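Afamin (Homo sapiens, PDB 6FAK) carries hydrophobic molecules in body fluids, binding vitamin E and keeping lipidated Wnt proteins soluble and active. Local coordinates at residues L307-C319 and E367-K379. Residues are numbered along the deposited sequence; the frame is centred on the assembly and turned at random.
Sequences LREGKFTDSENVC and ENPPGCYRYAEDK
Y373 plugs into the irregular loop before helix 318-324, in a packing contact fastened by a tyrosine hydrogen bond and an arginine-glutamate salt bridge within the second albumin domain, its centre about 37 Å from the centre of the chain. With CG held between the backbone N and the carbonyl carbon (chi1 62°), the ring points into the loop, and Y373 OH donates to S315 O (2.7 Å) in the carbonyl plane, on a lone pair. Water 3 donates to the same hydroxyl and accepts from C319 N, tying the tyrosine to the first turn of the helix. V318 CB sits over one ring face toward the rim, 4.0 Å from the centroid in a CH-pi contact, while P370 CA lies against the opposite face, likewise off-centre. C319 SG approaches obliquely and also meets P369 CB at 3.9 Å. C319 and C372 are disulfide-bonded to C364 and C363 respectively, the adjacent-cysteine pattern of the albumin fold, so both segments are stitched to the end of helix 346-363. A phenylalanine in place of Y373 would probably leave S315 O and water 3 without their hydroxyl partner. Beyond the ring, T313 CG2 rests on A376 CB (3.6 Å), and T313 O receives a CA-H...O contact from R374 CA; water 1 links this carbonyl to P370 O. The exposed margin is ionic. R308, bent at chi3, reaches E377 OE1 through NH2 at 2.7 Å, with the carboxylate oxygen near the guanidinium plane; NE adds only weak bonds. The guanidinium and carboxylate planes are turned 50° apart. R308 NH1 holds D314 OD2 at 2.8 Å, so one guanidinium bridges two acids and would be expected to offset their mutual repulsion, although this arginine is poorly ordered.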
ATOM      1  N   LEU A 307      -1.615 -26.110  19.260  1.00 77.47           N
ATOM      2  CA  LEU A 307      -2.389 -25.446  18.198  1.00 77.61           C
ATOM      3  C   LEU A 307      -3.591 -24.637  18.689  1.00 80.92           C
ATOM      4  O   LEU A 307      -4.066 -23.739  17.981  1.00 97.13           O
ATOM      5  CB  LEU A 307      -2.871 -26.480  17.170  1.00 80.28           C
ATOM      6  CG  LEU A 307      -3.427 -25.979  15.833  1.00 78.01           C
ATOM      7  CD1 LEU A 307      -2.437 -25.072  15.108  1.00 78.01           C
ATOM      8  CD2 LEU A 307      -3.805 -27.182  14.983  1.00 81.59           C
ATOM      9  N   ARG A 308      -4.066 -24.931  19.899  1.00 73.62           N
ATOM     10  CA  ARG A 308      -5.295 -24.328  20.416  1.00 70.40           C
ATOM     11  C   ARG A 308      -5.105 -23.601  21.744  1.00 67.92           C
ATOM     12  O   ARG A 308      -4.045 -23.648  22.342  1.00 69.74           O
ATOM     13  CB  ARG A 308      -6.403 -25.379  20.514  1.00 71.25           C
ATOM     14  CG  ARG A 308      -6.084 -26.615  21.345  1.00 73.32           C
ATOM     15  CD  ARG A 308      -7.007 -27.761  20.954  1.00 72.88           C
ATOM     16  NE  ARG A 308      -8.429 -27.390  21.035  1.00 73.96           N
ATOM     17  CZ  ARG A 308      -9.138 -27.272  22.163  1.00 69.50           C
ATOM     18  NH1 ARG A 308      -8.567 -27.468  23.346  1.00 67.40           N
ATOM     19  NH2 ARG A 308     -10.427 -26.942  22.108  1.00 72.16           N
ATOM     20  N   GLU A 309      -6.135 -22.865  22.146  1.00 74.54           N
ATOM     21  CA  GLU A 309      -6.240 -22.332  23.495  1.00 76.45           C
ATOM     22  C   GLU A 309      -7.646 -22.663  23.964  1.00 68.07           C
ATOM     23  O   GLU A 309      -8.621 -21.966  23.625  1.00 63.91           O
ATOM     24  CB  GLU A 309      -5.939 -20.822  23.549  1.00 90.24           C
ATOM     25  CG  GLU A 309      -6.140 -20.136  24.918  1.00 93.93           C
ATOM     26  CD  GLU A 309      -5.392 -20.784  26.081  1.00 88.97           C
ATOM     27  OE1 GLU A 309      -4.368 -20.209  26.519  1.00106.65           O
ATOM     28  OE2 GLU A 309      -5.828 -21.860  26.568  1.00 66.41           O
ATOM     29  N   GLY A 310      -7.743 -23.751  24.729  1.00 55.22           N
ATOM     30  CA  GLY A 310      -9.011 -24.179  25.291  1.00 50.73           C
ATOM     31  C   GLY A 310      -9.612 -23.187  26.262  1.00 47.86           C
ATOM     32  O   GLY A 310     -10.767 -23.309  26.600  1.00 54.55           O
ATOM     33  N   LYS A 311      -8.844 -22.211  26.733  1.00 46.26           N
ATOM     34  CA  LYS A 311      -9.386 -21.121  27.534  1.00 54.05           C
ATOM     35  C   LYS A 311     -10.530 -20.342  26.818  1.00 55.18           C
ATOM     36  O   LYS A 311     -11.374 -19.729  27.516  1.00 55.68           O
ATOM     37  CB  LYS A 311      -8.267 -20.156  27.955  1.00 63.18           C
ATOM     38  CG  LYS A 311      -8.595 -19.298  29.167  1.00 76.52           C
ATOM     39  CD  LYS A 311      -7.540 -19.404  30.275  1.00 84.89           C
ATOM     40  CE  LYS A 311      -7.635 -20.720  31.034  1.00 85.95           C
ATOM     41  NZ  LYS A 311      -6.563 -20.865  32.059  1.00 90.70           N
ATOM     42  N   PHE A 312     -10.553 -20.369  25.466  1.00 42.16           N
ATOM     43  CA  PHE A 312     -11.601 -19.688  24.665  1.00 38.16           C
ATOM     44  C   PHE A 312     -12.768 -20.540  24.222  1.00 37.12           C
ATOM     45  O   PHE A 312     -13.830 -19.990  23.827  1.00 35.43           O
ATOM     46  CB  PHE A 312     -10.955 -18.961  23.467  1.00 36.12           C
ATOM     47  CG  PHE A 312     -10.024 -17.879  23.925  1.00 36.32           C
ATOM     48  CD1 PHE A 312     -10.528 -16.742  24.512  1.00 35.49           C
ATOM     49  CD2 PHE A 312      -8.642 -18.058  23.892  1.00 36.70           C
ATOM     50  CE1 PHE A 312      -9.684 -15.758  24.985  1.00 37.17           C
ATOM     51  CE2 PHE A 312      -7.807 -17.080  24.385  1.00 35.22           C
ATOM     52  CZ  PHE A 312      -8.318 -15.943  24.910  1.00 35.94           C
ATOM     53  N   THR A 313     -12.601 -21.858  24.282  1.00 37.08           N
ATOM     54  CA  THR A 313     -13.676 -22.801  23.974  1.00 39.46           C
ATOM     55  C   THR A 313     -14.006 -23.829  25.053  1.00 40.62           C
ATOM     56  O   THR A 313     -15.120 -24.328  25.069  1.00 38.03           O
ATOM     57  CB  THR A 313     -13.316 -23.581  22.710  1.00 45.13           C
ATOM     58  OG1 THR A 313     -12.133 -24.359  22.961  1.00 47.71           O
ATOM     59  CG2 THR A 313     -13.049 -22.594  21.546  1.00 46.54           C
ATOM     60  N   ASP A 314     -13.041 -24.181  25.909  1.00 41.00           N
ATOM     61  CA  ASP A 314     -13.224 -25.249  26.921  1.00 46.10           C
ATOM     62  C   ASP A 314     -13.486 -24.748  28.326  1.00 43.42           C
ATOM     63  O   ASP A 314     -13.869 -25.523  29.167  1.00 50.17           O
ATOM     64  CB  ASP A 314     -11.996 -26.165  26.960  1.00 52.33           C
ATOM     65  CG  ASP A 314     -11.640 -26.726  25.585  1.00 65.26           C
ATOM     66  OD1 ASP A 314     -12.513 -26.649  24.681  1.00 64.60           O
ATOM     67  OD2 ASP A 314     -10.492 -27.233  25.400  1.00 65.32           O
ATOM     68  N   SER A 315     -13.257 -23.470  28.590  1.00 38.45           N
ATOM     69  CA  SER A 315     -13.393 -22.923  29.920  1.00 37.96           C
ATOM     70  C   SER A 315     -14.839 -22.529  30.100  1.00 40.05           C
ATOM     71  O   SER A 315     -15.485 -22.102  29.136  1.00 39.81           O
ATOM     72  CB  SER A 315     -12.516 -21.699  30.069  1.00 39.43           C
ATOM     73  OG  SER A 315     -12.830 -20.977  31.239  1.00 40.74           O
ATOM     74  N   GLU A 316     -15.340 -22.648  31.324  1.00 37.76           N
ATOM     75  CA  GLU A 316     -16.639 -22.106  31.667  1.00 38.77           C
ATOM     76  C   GLU A 316     -16.569 -20.644  32.110  1.00 35.72           C
ATOM     77  O   GLU A 316     -17.524 -20.127  32.659  1.00 39.60           O
ATOM     78  CB  GLU A 316     -17.304 -22.951  32.778  1.00 42.23           C
ATOM     79  CG  GLU A 316     -18.183 -24.060  32.242  1.00 48.23           C
ATOM     80  CD  GLU A 316     -19.177 -24.535  33.298  1.00 52.21           C
ATOM     81  OE1 GLU A 316     -20.331 -24.843  32.940  1.00 53.61           O
ATOM     82  OE2 GLU A 316     -18.809 -24.578  34.488  1.00 54.41           O
ATOM     83  N   ASN A 317     -15.452 -19.971  31.933  1.00 33.56           N
ATOM     84  CA  ASN A 317     -15.378 -18.560  32.295  1.00 33.22           C
ATOM     85  C   ASN A 317     -15.448 -17.617  31.098  1.00 29.51           C
ATOM     86  O   ASN A 317     -15.242 -16.423  31.259  1.00 29.02           O
ATOM     87  CB  ASN A 317     -14.110 -18.308  33.087  1.00 38.96           C
ATOM     88  CG  ASN A 317     -14.118 -19.020  34.414  1.00 46.72           C
ATOM     89  OD1 ASN A 317     -15.177 -19.342  34.957  1.00 55.51           O
ATOM     90  ND2 ASN A 317     -12.933 -19.256  34.956  1.00 54.83           N
ATOM     91  N   VAL A 318     -15.759 -18.123  29.913  1.00 28.42           N
ATOM     92  CA  VAL A 318     -15.639 -17.311  28.687  1.00 27.78           C
ATOM     93  C   VAL A 318     -16.572 -16.104  28.700  1.00 27.42           C
ATOM     94  O   VAL A 318     -16.125 -14.965  28.496  1.00 26.93           O
ATOM     95  CB  VAL A 318     -15.871 -18.157  27.433  1.00 27.69           C
ATOM     96  CG1 VAL A 318     -15.889 -17.289  26.185  1.00 27.48           C
ATOM     97  CG2 VAL A 318     -14.750 -19.205  27.264  1.00 27.88           C
ATOM     98  N   CYS A 319     -17.867 -16.336  28.946  1.00 27.34           N
ATOM     99  CA  CYS A 319     -18.824 -15.236  28.860  1.00 27.85           C
ATOM    100  C   CYS A 319     -18.535 -14.193  29.952  1.00 28.33           C
ATOM    101  O   CYS A 319     -18.666 -13.003  29.693  1.00 28.46           O
ATOM    102  CB  CYS A 319     -20.258 -15.716  28.967  1.00 28.37           C
ATOM    103  SG  CYS A 319     -20.796 -16.756  27.595  1.00 28.56           S
ATOM    104  N   GLU A 367     -29.431 -20.885  26.689  1.00 31.21           N
ATOM    105  CA  GLU A 367     -29.660 -21.614  27.918  1.00 32.15           C
ATOM    106  C   GLU A 367     -28.390 -22.230  28.510  1.00 30.26           C
ATOM    107  O   GLU A 367     -28.202 -22.218  29.757  1.00 29.20           O
ATOM    108  CB  GLU A 367     -30.718 -22.698  27.659  1.00 34.95           C
ATOM    109  CG  GLU A 367     -31.560 -23.045  28.856  1.00 39.22           C
ATOM    110  CD  GLU A 367     -32.822 -23.841  28.466  1.00 42.37           C
ATOM    111  OE1 GLU A 367     -33.968 -23.337  28.655  1.00 47.67           O
ATOM    112  OE2 GLU A 367     -32.666 -24.964  27.958  1.00 42.78           O
ATOM    113  N   ASN A 368     -27.537 -22.758  27.625  1.00 29.37           N
ATOM    114  CA  ASN A 368     -26.268 -23.433  27.999  1.00 29.26           C
ATOM    115  C   ASN A 368     -25.095 -22.906  27.177  1.00 27.92           C
ATOM    116  O   ASN A 368     -24.640 -23.561  26.193  1.00 27.45           O
ATOM    117  CB  ASN A 368     -26.419 -24.940  27.803  1.00 30.98           C
ATOM    118  CG  ASN A 368     -25.131 -25.701  28.075  1.00 32.07           C
ATOM    119  OD1 ASN A 368     -24.268 -25.241  28.810  1.00 33.63           O
ATOM    120  ND2 ASN A 368     -24.999 -26.843  27.452  1.00 33.39           N
ATOM    121  N   PRO A 369     -24.585 -21.713  27.562  1.00 27.06           N
ATOM    122  CA  PRO A 369     -23.481 -21.128  26.759  1.00 26.74           C
ATOM    123  C   PRO A 369     -22.237 -22.013  26.518  1.00 26.94           C
ATOM    124  O   PRO A 369     -21.788 -22.122  25.370  1.00 26.48           O
ATOM    125  CB  PRO A 369     -23.176 -19.829  27.486  1.00 26.45           C
ATOM    126  CG  PRO A 369     -24.502 -19.485  28.164  1.00 26.32           C
ATOM    127  CD  PRO A 369     -25.015 -20.805  28.644  1.00 26.61           C
ATOM    128  N   PRO A 370     -21.720 -22.701  27.552  1.00 27.66           N
ATOM    129  CA  PRO A 370     -20.544 -23.583  27.337  1.00 28.42           C
ATOM    130  C   PRO A 370     -20.751 -24.698  26.288  1.00 29.45           C
ATOM    131  O   PRO A 370     -19.802 -25.084  25.593  1.00 30.58           O
ATOM    132  CB  PRO A 370     -20.340 -24.210  28.721  1.00 28.01           C
ATOM    133  CG  PRO A 370     -20.799 -23.114  29.621  1.00 27.83           C
ATOM    134  CD  PRO A 370     -22.083 -22.691  28.971  1.00 27.67           C
ATOM    135  N   GLY A 371     -21.972 -25.217  26.195  1.00 29.80           N
ATOM    136  CA  GLY A 371     -22.309 -26.213  25.201  1.00 30.77           C
ATOM    137  C   GLY A 371     -22.340 -25.658  23.786  1.00 32.33           C
ATOM    138  O   GLY A 371     -22.180 -26.421  22.824  1.00 34.85           O
ATOM    139  N   CYS A 372     -22.548 -24.341  23.657  1.00 31.66           N
ATOM    140  CA  CYS A 372     -22.652 -23.650  22.387  1.00 31.67           C
ATOM    141  C   CYS A 372     -21.261 -23.191  21.909  1.00 31.69           C
ATOM    142  O   CYS A 372     -20.901 -23.397  20.742  1.00 33.04           O
ATOM    143  CB  CYS A 372     -23.634 -22.469  22.566  1.00 33.24           C
ATOM    144  SG  CYS A 372     -23.912 -21.366  21.185  1.00 37.96           S
ATOM    145  N   TYR A 373     -20.487 -22.526  22.768  1.00 29.57           N
ATOM    146  CA  TYR A 373     -19.164 -22.011  22.328  1.00 29.41           C
ATOM    147  C   TYR A 373     -18.024 -23.027  22.271  1.00 31.20           C
ATOM    148  O   TYR A 373     -16.980 -22.783  21.676  1.00 31.15           O
ATOM    149  CB  TYR A 373     -18.758 -20.768  23.126  1.00 28.37           C
ATOM    150  CG  TYR A 373     -18.573 -20.890  24.619  1.00 27.65           C
ATOM    151  CD1 TYR A 373     -17.518 -21.622  25.161  1.00 27.78           C
ATOM    152  CD2 TYR A 373     -19.357 -20.156  25.479  1.00 27.56           C
ATOM    153  CE1 TYR A 373     -17.296 -21.671  26.527  1.00 27.93           C
ATOM    154  CE2 TYR A 373     -19.157 -20.191  26.841  1.00 27.51           C
ATOM    155  CZ  TYR A 373     -18.108 -20.941  27.364  1.00 27.64           C
ATOM    156  OH  TYR A 373     -17.914 -20.995  28.692  1.00 27.30           O
ATOM    157  N   ARG A 374     -18.252 -24.182  22.882  1.00 32.64           N
ATOM    158  CA  ARG A 374     -17.407 -25.352  22.770  1.00 35.13           C
ATOM    159  C   ARG A 374     -16.978 -25.668  21.331  1.00 33.33           C
ATOM    160  O   ARG A 374     -15.861 -26.111  21.120  1.00 32.60           O
ATOM    161  CB  ARG A 374     -18.162 -26.537  23.401  1.00 39.61           C
ATOM    162  CG  ARG A 374     -17.698 -27.947  23.049  1.00 47.54           C
ATOM    163  CD  ARG A 374     -18.631 -28.982  23.655  1.00 50.80           C
ATOM    164  NE  ARG A 374     -18.104 -29.522  24.893  1.00 58.39           N
ATOM    165  CZ  ARG A 374     -18.814 -30.113  25.852  1.00 60.48           C
ATOM    166  NH1 ARG A 374     -20.133 -30.225  25.745  1.00 57.19           N
ATOM    167  NH2 ARG A 374     -18.198 -30.584  26.936  1.00 63.64           N
ATOM    168  N   TYR A 375     -17.862 -25.405  20.375  1.00 33.05           N
ATOM    169  CA  TYR A 375     -17.653 -25.670  18.950  1.00 34.23           C
ATOM    170  C   TYR A 375     -17.117 -24.502  18.123  1.00 32.37           C
ATOM    171  O   TYR A 375     -17.209 -24.509  16.888  1.00 32.04           O
ATOM    172  CB  TYR A 375     -18.973 -26.155  18.355  1.00 39.30           C
ATOM    173  CG  TYR A 375     -19.452 -27.389  19.058  1.00 41.28           C
ATOM    174  CD1 TYR A 375     -18.793 -28.583  18.876  1.00 41.21           C
ATOM    175  CD2 TYR A 375     -20.478 -27.330  20.010  1.00 41.92           C
ATOM    176  CE1 TYR A 375     -19.175 -29.709  19.555  1.00 44.60           C
ATOM    177  CE2 TYR A 375     -20.885 -28.465  20.674  1.00 43.04           C
ATOM    178  CZ  TYR A 375     -20.226 -29.647  20.446  1.00 44.73           C
ATOM    179  OH  TYR A 375     -20.609 -30.779  21.109  1.00 47.23           O
ATOM    180  N   ALA A 376     -16.534 -23.500  18.765  1.00 30.72           N
ATOM    181  CA  ALA A 376     -15.981 -22.375  18.031  1.00 30.48           C
ATOM    182  C   ALA A 376     -14.970 -22.768  16.965  1.00 30.28           C
ATOM    183  O   ALA A 376     -14.985 -22.228  15.855  1.00 29.46           O
ATOM    184  CB  ALA A 376     -15.339 -21.393  18.980  1.00 31.02           C
ATOM    185  N   GLU A 377     -14.113 -23.721  17.261  1.00 31.77           N
ATOM    186  CA  GLU A 377     -13.046 -24.094  16.298  1.00 34.78           C
ATOM    187  C   GLU A 377     -13.617 -24.688  15.003  1.00 34.74           C
ATOM    188  O   GLU A 377     -13.013 -24.536  13.946  1.00 33.22           O
ATOM    189  CB  GLU A 377     -12.024 -25.037  16.936  1.00 38.13           C
ATOM    190  CG  GLU A 377     -11.212 -24.342  18.014  1.00 41.64           C
ATOM    191  CD  GLU A 377     -10.456 -25.326  18.909  1.00 49.49           C
ATOM    192  OE1 GLU A 377     -11.112 -26.175  19.559  1.00 51.97           O
ATOM    193  OE2 GLU A 377      -9.203 -25.251  18.974  1.00 55.68           O
ATOM    194  N   ASP A 378     -14.810 -25.300  15.077  1.00 34.53           N
ATOM    195  CA  ASP A 378     -15.509 -25.771  13.869  1.00 35.04           C
ATOM    196  C   ASP A 378     -15.967 -24.615  13.008  1.00 34.45           C
ATOM    197  O   ASP A 378     -15.957 -24.729  11.767  1.00 33.40           O
ATOM    198  CB  ASP A 378     -16.714 -26.667  14.217  1.00 37.07           C
ATOM    199  CG  ASP A 378     -16.312 -27.947  14.954  1.00 37.99           C
ATOM    200  OD1 ASP A 378     -15.214 -28.470  14.717  1.00 40.45           O
ATOM    201  OD2 ASP A 378     -17.094 -28.455  15.757  1.00 39.51           O
ATOM    202  N   LYS A 379     -16.427 -23.507  13.626  1.00 32.35           N
ATOM    203  CA  LYS A 379     -16.707 -22.329  12.823  1.00 33.67           C
ATOM    204  C   LYS A 379     -15.443 -21.776  12.167  1.00 31.14           C
ATOM    205  O   LYS A 379     -15.476 -21.426  10.997  1.00 30.56           O
ATOM    206  CB  LYS A 379     -17.377 -21.223  13.625  1.00 37.53           C
ATOM    207  CG  LYS A 379     -18.729 -21.634  14.118  1.00 41.83           C
ATOM    208  CD  LYS A 379     -19.692 -20.464  14.269  1.00 45.53           C
ATOM    209  CE  LYS A 379     -20.957 -20.932  14.942  1.00 46.94           C
ATOM    210  NZ  LYS A 379     -21.987 -21.477  14.019  1.00 46.45           N
TER
HETATM  211  O   HOH W   1     -17.104 -25.224  26.618  1.00 38.30           O
HETATM  212  O   HOH W   2     -13.939 -26.992  22.611  1.00 51.21           O
HETATM  213  O   HOH W   3     -19.151 -18.743  30.135  1.00 27.60           O